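Local coordinates for DNA replication regulator protein HobA (Helicobacter pylori, PDB 2UVP) that is required for initiating DNA replication and increases the binding of the initiator DnaA to the oriC region, at residues L34-L42 and K148-E156; G54-H65 and L86-S94. All coordinates share one frame; numbering follows the deposited sequence.

Contact 1 (L34-L42 and K148-E156)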
loop_
_atom_site.group_PDB
_atom_site.type_symbol
_atom_site.label_atom_id
_atom_site.label_comp_id
_atom_site.label_asym_id
_atom_site.label_seq_id
_atom_site.Cartn_x
_atom_site.Cartn_y
_atom_site.Cartn_z
ATOM N N LEU A 34 -2.138 -32.009 -20.238
ATOM C CA LEU A 34 -1.582 -33.142 -19.485
ATOM C C LEU A 34 -1.722 -32.968 -17.964
ATOM O O LEU A 34 -1.304 -33.833 -17.179
ATOM C CB LEU A 34 -0.106 -33.330 -19.868
ATOM C CG LEU A 34 0.229 -33.639 -21.334
ATOM C CD1 LEU A 34 1.743 -33.529 -21.558
ATOM C CD2 LEU A 34 -0.270 -35.040 -21.724
ATOM N N GLU A 35 -2.301 -31.848 -17.538
ATOM C CA GLU A 35 -2.387 -31.564 -16.117
ATOM C C GLU A 35 -3.464 -32.426 -15.492
ATOM O O GLU A 35 -4.616 -32.413 -15.930
ATOM C CB GLU A 35 -2.682 -30.086 -15.873
ATOM C CG GLU A 35 -2.869 -29.738 -14.395
ATOM C CD GLU A 35 -1.664 -30.123 -13.542
ATOM O OE1 GLU A 35 -0.507 -29.904 -13.986
ATOM O OE2 GLU A 35 -1.878 -30.633 -12.419
ATOM N N ARG A 36 -3.084 -33.162 -14.454
ATOM C CA ARG A 36 -3.979 -34.153 -13.887
ATOM C C ARG A 36 -4.612 -33.757 -12.563
ATOM O O ARG A 36 -5.532 -34.436 -12.125
ATOM C CB ARG A 36 -3.278 -35.515 -13.742
ATOM C CG ARG A 36 -2.588 -35.992 -15.013
ATOM C CD ARG A 36 -3.539 -36.077 -16.202
ATOM N NE ARG A 36 -2.781 -36.481 -17.395
ATOM C CZ ARG A 36 -3.186 -36.311 -18.654
ATOM N NH1 ARG A 36 -4.358 -35.745 -18.925
ATOM N NH2 ARG A 36 -2.405 -36.720 -19.645
ATOM N N SER A 37 -4.157 -32.668 -11.930
ATOM C CA SER A 37 -4.881 -32.168 -10.745
ATOM C C SER A 37 -6.270 -31.703 -11.193
ATOM O O SER A 37 -6.504 -31.462 -12.383
ATOM C CB SER A 37 -4.121 -31.065 -10.002
ATOM O OG SER A 37 -3.974 -29.892 -10.793
ATOM N N SER A 38 -7.194 -31.592 -10.246
ATOM C CA SER A 38 -8.601 -31.437 -10.574
ATOM C C SER A 38 -8.987 -29.985 -10.806
ATOM O O SER A 38 -9.948 -29.485 -10.206
ATOM C CB SER A 38 -9.453 -32.048 -9.471
ATOM O OG SER A 38 -9.353 -33.465 -9.500
ATOM N N TYR A 39 -8.259 -29.313 -11.695
ATOM C CA TYR A 39 -8.493 -27.888 -11.929
ATOM C C TYR A 39 -9.882 -27.578 -12.492
ATOM O O TYR A 39 -10.449 -26.536 -12.164
ATOM C CB TYR A 39 -7.385 -27.275 -12.807
ATOM C CG TYR A 39 -7.368 -27.793 -14.227
ATOM C CD1 TYR A 39 -8.177 -27.211 -15.198
ATOM C CD2 TYR A 39 -6.545 -28.863 -14.597
ATOM C CE1 TYR A 39 -8.193 -27.671 -16.503
ATOM C CE2 TYR A 39 -6.544 -29.332 -15.905
ATOM C CZ TYR A 39 -7.378 -28.728 -16.847
ATOM O OH TYR A 39 -7.423 -29.142 -18.154
ATOM N N ALA A 40 -10.429 -28.458 -13.341
ATOM C CA ALA A 40 -11.770 -28.247 -13.895
ATOM C C ALA A 40 -12.810 -28.259 -12.776
ATOM O O ALA A 40 -13.644 -27.358 -12.683
ATOM C CB ALA A 40 -12.119 -29.307 -14.971
ATOM N N LYS A 41 -12.746 -29.273 -11.913
ATOM C CA LYS A 41 -13.694 -29.368 -10.797
ATOM C C LYS A 41 -13.560 -28.181 -9.834
ATOM O O LYS A 41 -14.566 -27.603 -9.394
ATOM C CB LYS A 41 -13.526 -30.683 -10.029
ATOM C CG LYS A 41 -14.519 -30.818 -8.869
ATOM C CD LYS A 41 -14.366 -32.114 -8.088
ATOM C CE LYS A 41 -13.046 -32.176 -7.328
ATOM N NZ LYS A 41 -12.962 -33.421 -6.498
ATOM N N LEU A 42 -12.322 -27.806 -9.540
ATOM C CA LEU A 42 -12.066 -26.682 -8.619
ATOM C C LEU A 42 -12.567 -25.369 -9.199
ATOM O O LEU A 42 -13.146 -24.520 -8.483
ATOM C CB LEU A 42 -10.579 -26.605 -8.291
ATOM C CG LEU A 42 -10.006 -27.533 -7.204
ATOM C CD1 LEU A 42 -10.794 -28.801 -7.003
ATOM C CD2 LEU A 42 -8.563 -27.860 -7.493
ATOM N N LYS A 148 -4.726 -30.815 1.676
ATOM C CA LYS A 148 -5.988 -31.103 2.328
ATOM C C LYS A 148 -6.828 -31.924 1.353
ATOM O O LYS A 148 -6.557 -33.108 1.145
ATOM C CB LYS A 148 -6.625 -29.739 2.653
ATOM C CG LYS A 148 -7.894 -29.684 3.515
ATOM C CD LYS A 148 -8.461 -28.236 3.453
ATOM C CE LYS A 148 -9.687 -28.038 4.340
ATOM N NZ LYS A 148 -10.964 -28.420 3.681
ATOM N N GLU A 149 -7.835 -31.290 0.751
ATOM C CA GLU A 149 -8.619 -31.879 -0.328
ATOM C C GLU A 149 -7.882 -31.637 -1.651
ATOM O O GLU A 149 -6.741 -31.160 -1.654
ATOM C CB GLU A 149 -10.019 -31.244 -0.383
ATOM C CG GLU A 149 -10.708 -31.036 0.975
ATOM C CD GLU A 149 -11.097 -32.338 1.679
ATOM O OE1 GLU A 149 -11.118 -33.409 1.026
ATOM O OE2 GLU A 149 -11.385 -32.286 2.898
ATOM N N ASP A 150 -8.521 -31.979 -2.768
ATOM C CA ASP A 150 -7.961 -31.688 -4.083
ATOM C C ASP A 150 -7.560 -30.223 -4.143
ATOM O O ASP A 150 -8.316 -29.337 -3.722
ATOM C CB ASP A 150 -8.975 -31.975 -5.194
ATOM C CG ASP A 150 -9.247 -33.460 -5.382
ATOM O OD1 ASP A 150 -10.077 -33.799 -6.259
ATOM O OD2 ASP A 150 -8.629 -34.284 -4.668
ATOM N N CYS A 151 -6.357 -29.976 -4.642
ATOM C CA CYS A 151 -5.928 -28.617 -4.928
ATOM C C CYS A 151 -5.425 -28.577 -6.360
ATOM O O CYS A 151 -5.252 -29.620 -6.999
ATOM C CB CYS A 151 -4.811 -28.203 -3.992
ATOM S SG CYS A 151 -3.272 -29.036 -4.347
ATOM N N LEU A 152 -5.210 -27.371 -6.867
ATOM C CA LEU A 152 -4.567 -27.204 -8.158
ATOM C C LEU A 152 -3.079 -27.212 -7.865
ATOM O O LEU A 152 -2.574 -26.400 -7.083
ATOM C CB LEU A 152 -5.053 -25.897 -8.798
ATOM C CG LEU A 152 -4.608 -25.266 -10.123
ATOM C CD1 LEU A 152 -4.064 -26.201 -11.187
ATOM C CD2 LEU A 152 -5.811 -24.457 -10.651
ATOM N N LEU A 153 -2.371 -28.161 -8.471
ATOM C CA LEU A 153 -0.965 -28.373 -8.171
ATOM C C LEU A 153 -0.059 -27.654 -9.158
ATOM O O LEU A 153 -0.267 -27.758 -10.375
ATOM C CB LEU A 153 -0.655 -29.864 -8.203
ATOM C CG LEU A 153 -0.910 -30.601 -6.894
ATOM C CD1 LEU A 153 -0.768 -32.125 -7.139
ATOM C CD2 LEU A 153 0.039 -30.099 -5.816
ATOM N N LEU A 154 0.919 -26.922 -8.616
ATOM C CA LEU A 154 1.920 -26.189 -9.407
ATOM C C LEU A 154 3.303 -26.700 -9.022
ATOM O O LEU A 154 3.483 -27.220 -7.930
ATOM C CB LEU A 154 1.871 -24.681 -9.102
ATOM C CG LEU A 154 0.560 -23.877 -9.116
ATOM C CD1 LEU A 154 0.750 -22.572 -8.323
ATOM C CD2 LEU A 154 0.088 -23.561 -10.512
ATOM N N LYS A 155 4.276 -26.522 -9.904
ATOM C CA LYS A 155 5.663 -26.882 -9.607
ATOM C C LYS A 155 6.462 -25.634 -9.208
ATOM O O LYS A 155 6.608 -24.694 -9.988
ATOM C CB LYS A 155 6.275 -27.622 -10.808
ATOM C CG LYS A 155 5.571 -28.951 -11.079
ATOM C CD LYS A 155 5.956 -29.611 -12.400
ATOM C CE LYS A 155 5.102 -29.073 -13.547
ATOM N NZ LYS A 155 4.858 -30.100 -14.597
ATOM N N GLU A 156 6.970 -25.624 -7.980
ATOM C CA GLU A 156 7.623 -24.436 -7.422
ATOM C C GLU A 156 8.787 -23.853 -8.232
ATOM O O GLU A 156 8.916 -22.623 -8.342
ATOM C CB GLU A 156 8.066 -24.679 -5.959
ATOM C CG GLU A 156 8.615 -23.422 -5.273
ATOM C CD GLU A 156 8.956 -23.621 -3.796
ATOM O OE1 GLU A 156 9.379 -22.632 -3.147
ATOM O OE2 GLU A 156 8.820 -24.755 -3.298
HETATM O O HOH W 1 1.288 -29.097 -12.104
HETATM O O HOH W 2 -6.458 -32.045 -7.692
#
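K41 and S38, at the start of helix 39-51, both reach D150 in the loop that leads into strand 152-153, an outermost strand of the parallel sheet in this alpha/beta fold of the SIS clan. The charged link is a salt bridge, with K41 NZ 2.9 Å from D150 OD1. The lysine runs straight out from the helix and bends only at its third torsion (chi3 67°), which brings the ammonium over the carboxylate, 42° out of its plane. S38, at the N-cap position, spends its hydroxyl on the same oxygen, but weakly, so D150 OD1 takes the lysine's charge and a second, weak donor.

Nearer the strand, polar groups and two waters do the joining. S37 OG receives a straight but weak bond from L153 N, at 3.3 Å and 174°. The same hydroxyl donates to E35 OE2 at 2.8 Å, while S37 N reaches that oxygen from the opposite face of the carboxylate. This two-sided grip fixes the E35 carboxylate against S37, and its other oxygen, OE1, reaches the strand through a water that donates to both it and L153 O. Serine suits the place because a short hydroxyl can accept from a strand amide and donate to a carboxylate. The second water accepts from S38 N and donates to C151 O.

Apolar contacts come from L152, Y39 and L42. L152 CD1 lies 3.8 Å from Y39 CB, although the tyrosine ring leads away toward L171 of helix 161-180. L42, an apolar side chain suited to this buried position, also touches F140 of the neighbouring strand. Its CD2 methyl sits over the peptide joining C151 to L152, 3.4 Å from both C151 C and L152 N.

Contact 2 (G54-H65 and L86-S94)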
loop_
_atom_site.group_PDB
_atom_site.type_symbol
_atom_site.label_atom_id
_atom_site.label_comp_id
_atom_site.label_asym_id
_atom_site.label_seq_id
_atom_site.Cartn_x
_atom_site.Cartn_y
_atom_site.Cartn_z
ATOM N N GLY A 54 -21.121 -15.811 -2.988
ATOM C CA GLY A 54 -19.914 -15.985 -2.173
ATOM C C GLY A 54 -18.834 -14.935 -2.425
ATOM O O GLY A 54 -18.751 -14.359 -3.504
ATOM N N SER A 55 -18.010 -14.697 -1.414
ATOM C CA SER A 55 -16.858 -13.805 -1.526
ATOM C C SER A 55 -15.569 -14.614 -1.721
ATOM O O SER A 55 -15.463 -15.771 -1.285
ATOM C CB SER A 55 -16.753 -12.895 -0.274
ATOM O OG SER A 55 -16.659 -13.672 0.902
ATOM N N LEU A 56 -14.588 -14.025 -2.404
ATOM C CA LEU A 56 -13.283 -14.665 -2.561
ATOM C C LEU A 56 -12.249 -13.873 -1.784
ATOM O O LEU A 56 -12.062 -12.669 -2.025
ATOM C CB LEU A 56 -12.868 -14.744 -4.040
ATOM C CG LEU A 56 -13.735 -15.625 -4.936
ATOM C CD1 LEU A 56 -13.346 -15.374 -6.378
ATOM C CD2 LEU A 56 -13.536 -17.088 -4.559
ATOM N N LEU A 57 -11.609 -14.534 -0.827
ATOM C CA LEU A 57 -10.596 -13.872 -0.011
ATOM C C LEU A 57 -9.274 -14.375 -0.552
ATOM O O LEU A 57 -8.909 -15.540 -0.344
ATOM C CB LEU A 57 -10.758 -14.231 1.476
ATOM C CG LEU A 57 -11.774 -13.386 2.279
ATOM C CD1 LEU A 57 -13.158 -13.410 1.698
ATOM C CD2 LEU A 57 -11.757 -13.893 3.742
ATOM N N VAL A 58 -8.559 -13.496 -1.240
ATOM C CA VAL A 58 -7.416 -13.916 -2.043
ATOM C C VAL A 58 -6.114 -13.626 -1.313
ATOM O O VAL A 58 -5.877 -12.510 -0.822
ATOM C CB VAL A 58 -7.407 -13.211 -3.450
ATOM C CG1 VAL A 58 -6.366 -13.872 -4.359
ATOM C CG2 VAL A 58 -8.777 -13.311 -4.134
ATOM N N SER A 59 -5.246 -14.635 -1.249
ATOM C CA SER A 59 -3.935 -14.475 -0.640
ATOM C C SER A 59 -2.871 -15.123 -1.536
ATOM O O SER A 59 -3.198 -15.969 -2.391
ATOM C CB SER A 59 -3.896 -15.114 0.761
ATOM O OG SER A 59 -4.233 -16.488 0.718
ATOM N N ALA A 60 -1.616 -14.743 -1.316
ATOM C CA ALA A 60 -0.475 -15.309 -2.089
ATOM C C ALA A 60 0.777 -15.222 -1.264
ATOM O O ALA A 60 0.908 -14.335 -0.400
ATOM C CB ALA A 60 -0.280 -14.556 -3.392
ATOM N N ASP A 61 1.736 -16.095 -1.565
ATOM C CA ASP A 61 3.039 -16.031 -0.913
ATOM C C ASP A 61 3.818 -14.761 -1.302
ATOM O O ASP A 61 3.402 -14.014 -2.198
ATOM C CB ASP A 61 3.827 -17.352 -1.133
ATOM C CG ASP A 61 4.321 -17.542 -2.568
ATOM O OD1 ASP A 61 4.433 -16.568 -3.342
ATOM O OD2 ASP A 61 4.645 -18.699 -2.916
ATOM N N SER A 62 4.920 -14.497 -0.599
ATOM C CA SER A 62 5.671 -13.264 -0.813
ATOM C C SER A 62 6.044 -13.067 -2.298
ATOM O O SER A 62 5.826 -11.984 -2.863
ATOM C CB SER A 62 6.907 -13.192 0.121
ATOM O OG SER A 62 7.589 -14.443 0.190
ATOM N N SER A 63 6.531 -14.119 -2.950
ATOM C CA SER A 63 7.005 -13.978 -4.328
ATOM C C SER A 63 5.857 -13.717 -5.306
ATOM O O SER A 63 6.094 -13.276 -6.445
ATOM C CB SER A 63 7.815 -15.210 -4.729
ATOM O OG SER A 63 9.046 -15.177 -4.001
ATOM N N ARG A 64 4.628 -13.996 -4.866
ATOM C CA ARG A 64 3.467 -13.893 -5.769
ATOM C C ARG A 64 2.541 -12.719 -5.476
ATOM O O ARG A 64 1.396 -12.681 -5.976
ATOM C CB ARG A 64 2.687 -15.212 -5.797
ATOM C CG ARG A 64 3.003 -16.104 -7.024
ATOM C CD ARG A 64 4.497 -16.320 -7.199
ATOM N NE ARG A 64 5.025 -17.151 -6.120
ATOM C CZ ARG A 64 6.107 -17.925 -6.217
ATOM N NH1 ARG A 64 6.799 -17.985 -7.356
ATOM N NH2 ARG A 64 6.489 -18.643 -5.171
ATOM N N HIS A 65 3.025 -11.739 -4.709
ATOM C CA HIS A 65 2.214 -10.532 -4.487
ATOM C C HIS A 65 1.806 -9.904 -5.815
ATOM O O HIS A 65 0.683 -9.408 -5.934
ATOM C CB HIS A 65 2.935 -9.494 -3.625
ATOM C CG HIS A 65 3.099 -9.899 -2.199
ATOM N ND1 HIS A 65 3.656 -9.058 -1.253
ATOM C CD2 HIS A 65 2.743 -11.027 -1.537
ATOM C CE1 HIS A 65 3.666 -9.668 -0.079
ATOM N NE2 HIS A 65 3.107 -10.857 -0.220
ATOM N N LEU A 86 -17.471 -7.931 -8.688
ATOM C CA LEU A 86 -17.327 -9.249 -8.043
ATOM C C LEU A 86 -16.833 -9.132 -6.621
ATOM O O LEU A 86 -16.095 -8.214 -6.296
ATOM C CB LEU A 86 -16.421 -10.175 -8.850
ATOM C CG LEU A 86 -16.899 -10.494 -10.258
ATOM C CD1 LEU A 86 -15.699 -11.064 -10.994
ATOM C CD2 LEU A 86 -18.047 -11.512 -10.199
ATOM N N SER A 87 -17.293 -10.049 -5.764
ATOM C CA SER A 87 -16.965 -9.983 -4.355
ATOM C C SER A 87 -15.568 -10.592 -4.097
ATOM O O SER A 87 -15.438 -11.778 -3.791
ATOM C CB SER A 87 -18.043 -10.694 -3.537
ATOM O OG SER A 87 -17.731 -10.617 -2.161
ATOM N N VAL A 88 -14.530 -9.758 -4.225
ATOM C CA VAL A 88 -13.139 -10.197 -4.171
ATOM C C VAL A 88 -12.418 -9.302 -3.174
ATOM O O VAL A 88 -12.557 -8.068 -3.206
ATOM C CB VAL A 88 -12.448 -10.084 -5.561
ATOM C CG1 VAL A 88 -10.997 -10.656 -5.523
ATOM C CG2 VAL A 88 -13.268 -10.767 -6.659
ATOM N N ILE A 89 -11.669 -9.925 -2.276
ATOM C CA ILE A 89 -11.003 -9.224 -1.193
ATOM C C ILE A 89 -9.527 -9.604 -1.170
ATOM O O ILE A 89 -9.183 -10.777 -1.360
ATOM C CB ILE A 89 -11.645 -9.601 0.161
ATOM C CG1 ILE A 89 -13.084 -9.046 0.260
ATOM C CG2 ILE A 89 -10.790 -9.165 1.347
ATOM C CD1 ILE A 89 -14.077 -10.110 0.262
ATOM N N ASP A 90 -8.666 -8.603 -0.951
ATOM C CA ASP A 90 -7.244 -8.820 -0.734
ATOM C C ASP A 90 -7.046 -9.290 0.713
ATOM O O ASP A 90 -7.050 -8.493 1.656
ATOM C CB ASP A 90 -6.455 -7.535 -1.024
ATOM C CG ASP A 90 -4.952 -7.690 -0.796
ATOM O OD1 ASP A 90 -4.516 -8.660 -0.134
ATOM O OD2 ASP A 90 -4.213 -6.792 -1.274
ATOM N N PHE A 91 -6.887 -10.599 0.881
ATOM C CA PHE A 91 -6.736 -11.176 2.201
ATOM C C PHE A 91 -5.363 -10.880 2.808
ATOM O O PHE A 91 -5.275 -10.630 4.019
ATOM C CB PHE A 91 -7.037 -12.686 2.146
ATOM C CG PHE A 91 -7.055 -13.364 3.500
ATOM C CD1 PHE A 91 -7.764 -12.821 4.562
ATOM C CD2 PHE A 91 -6.411 -14.587 3.683
ATOM C CE1 PHE A 91 -7.785 -13.454 5.812
ATOM C CE2 PHE A 91 -6.431 -15.232 4.926
ATOM C CZ PHE A 91 -7.125 -14.660 5.991
ATOM N N ASN A 92 -4.306 -10.867 1.986
ATOM C CA ASN A 92 -2.958 -10.502 2.461
ATOM C C ASN A 92 -3.013 -9.192 3.210
ATOM O O ASN A 92 -2.300 -9.024 4.187
ATOM C CB ASN A 92 -1.939 -10.304 1.320
ATOM C CG ASN A 92 -1.248 -11.605 0.871
ATOM O OD1 ASN A 92 -0.129 -11.577 0.332
ATOM N ND2 ASN A 92 -1.905 -12.705 1.040
ATOM N N ALA A 93 -3.836 -8.260 2.720
ATOM C CA ALA A 93 -3.810 -6.884 3.200
ATOM C C ALA A 93 -4.762 -6.682 4.375
ATOM O O ALA A 93 -4.788 -5.622 4.991
ATOM C CB ALA A 93 -4.166 -5.928 2.089
ATOM N N SER A 94 -5.559 -7.686 4.685
ATOM C CA SER A 94 -6.613 -7.446 5.673
ATOM C C SER A 94 -6.102 -7.603 7.099
ATOM O O SER A 94 -5.096 -8.260 7.348
ATOM C CB SER A 94 -7.807 -8.341 5.415
ATOM O OG SER A 94 -7.622 -9.588 6.018
#
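This contact is the strand pairing of a right-handed beta-alpha-beta crossover: strands 55-60 and 88-90, joined through helix 65-75, run side by side in the same direction at the edge of the sheet. S87 O accepts from L56 N, L56 O from I89 N, I89 O from V58 N and V58 O from F91 N, all at 2.8 Å. The bond from V58 N is almost straight, at 173°. The last one is more bent, with F91 N tilted from the carbonyl plane of V58, since segment 86-94 there leaves the strand for a type I turn from F91 to S94. D90 suits this exit because its OD1 accepts from A93 N in an Asx motif.

Branched residues cover the two faces. V58 CG2 meets V88 CG1 at 3.7 Å on the face packed by L68 and L72 of helix 65-75, where valines, compact and apolar, suit the helix cover. On the other face L57 and I89 run alongside each other, their CD1 methyls 3.7 Å apart. F91 CB packs on L57 CB, and the phenyl, swung anti to its own N (chi1 -174°), puts its edge against S59 CB and its ring among F118 and Y97. S59 OG is meanwhile bonded to H120 on the adjoining strand. At the start of the pairing, S87 OG presses on S55 CB at 3.1 Å and is buried without a polar partner.

Beyond the strand, R64 grips D61 side-on, NE to OD1 and NH2 to OD2, bracing the turn into helix 65-75. Such parallel pairing, with the chain turning into a helix at the C-terminal end of the first strand, is typical of the doubly wound alpha/beta fold of the SIS clan, with its parallel sheet in the order 2-1-3-4-5.

In the fold
From the N terminus the chain passes through helix 10-28 and reaches 34-42, the first half of contact 1, where helix 39-51 begins. That helix leads directly to strand 55-60, which contact 2 pairs with strand 88-90 after a short loop containing helix 65-75. The chain then adds strands 116-121 and 139-143 before 148-156 returns to complete contact 1. The short loop of contact 2 therefore lies wholly within the long one of contact 1. Their centres are about 19 Å apart and they do not touch, but both reach the same sheet: contact 2 joins strand 88-90 to it, and contact 1 ties helix 39-51 to strand 152-153, the other outermost strand.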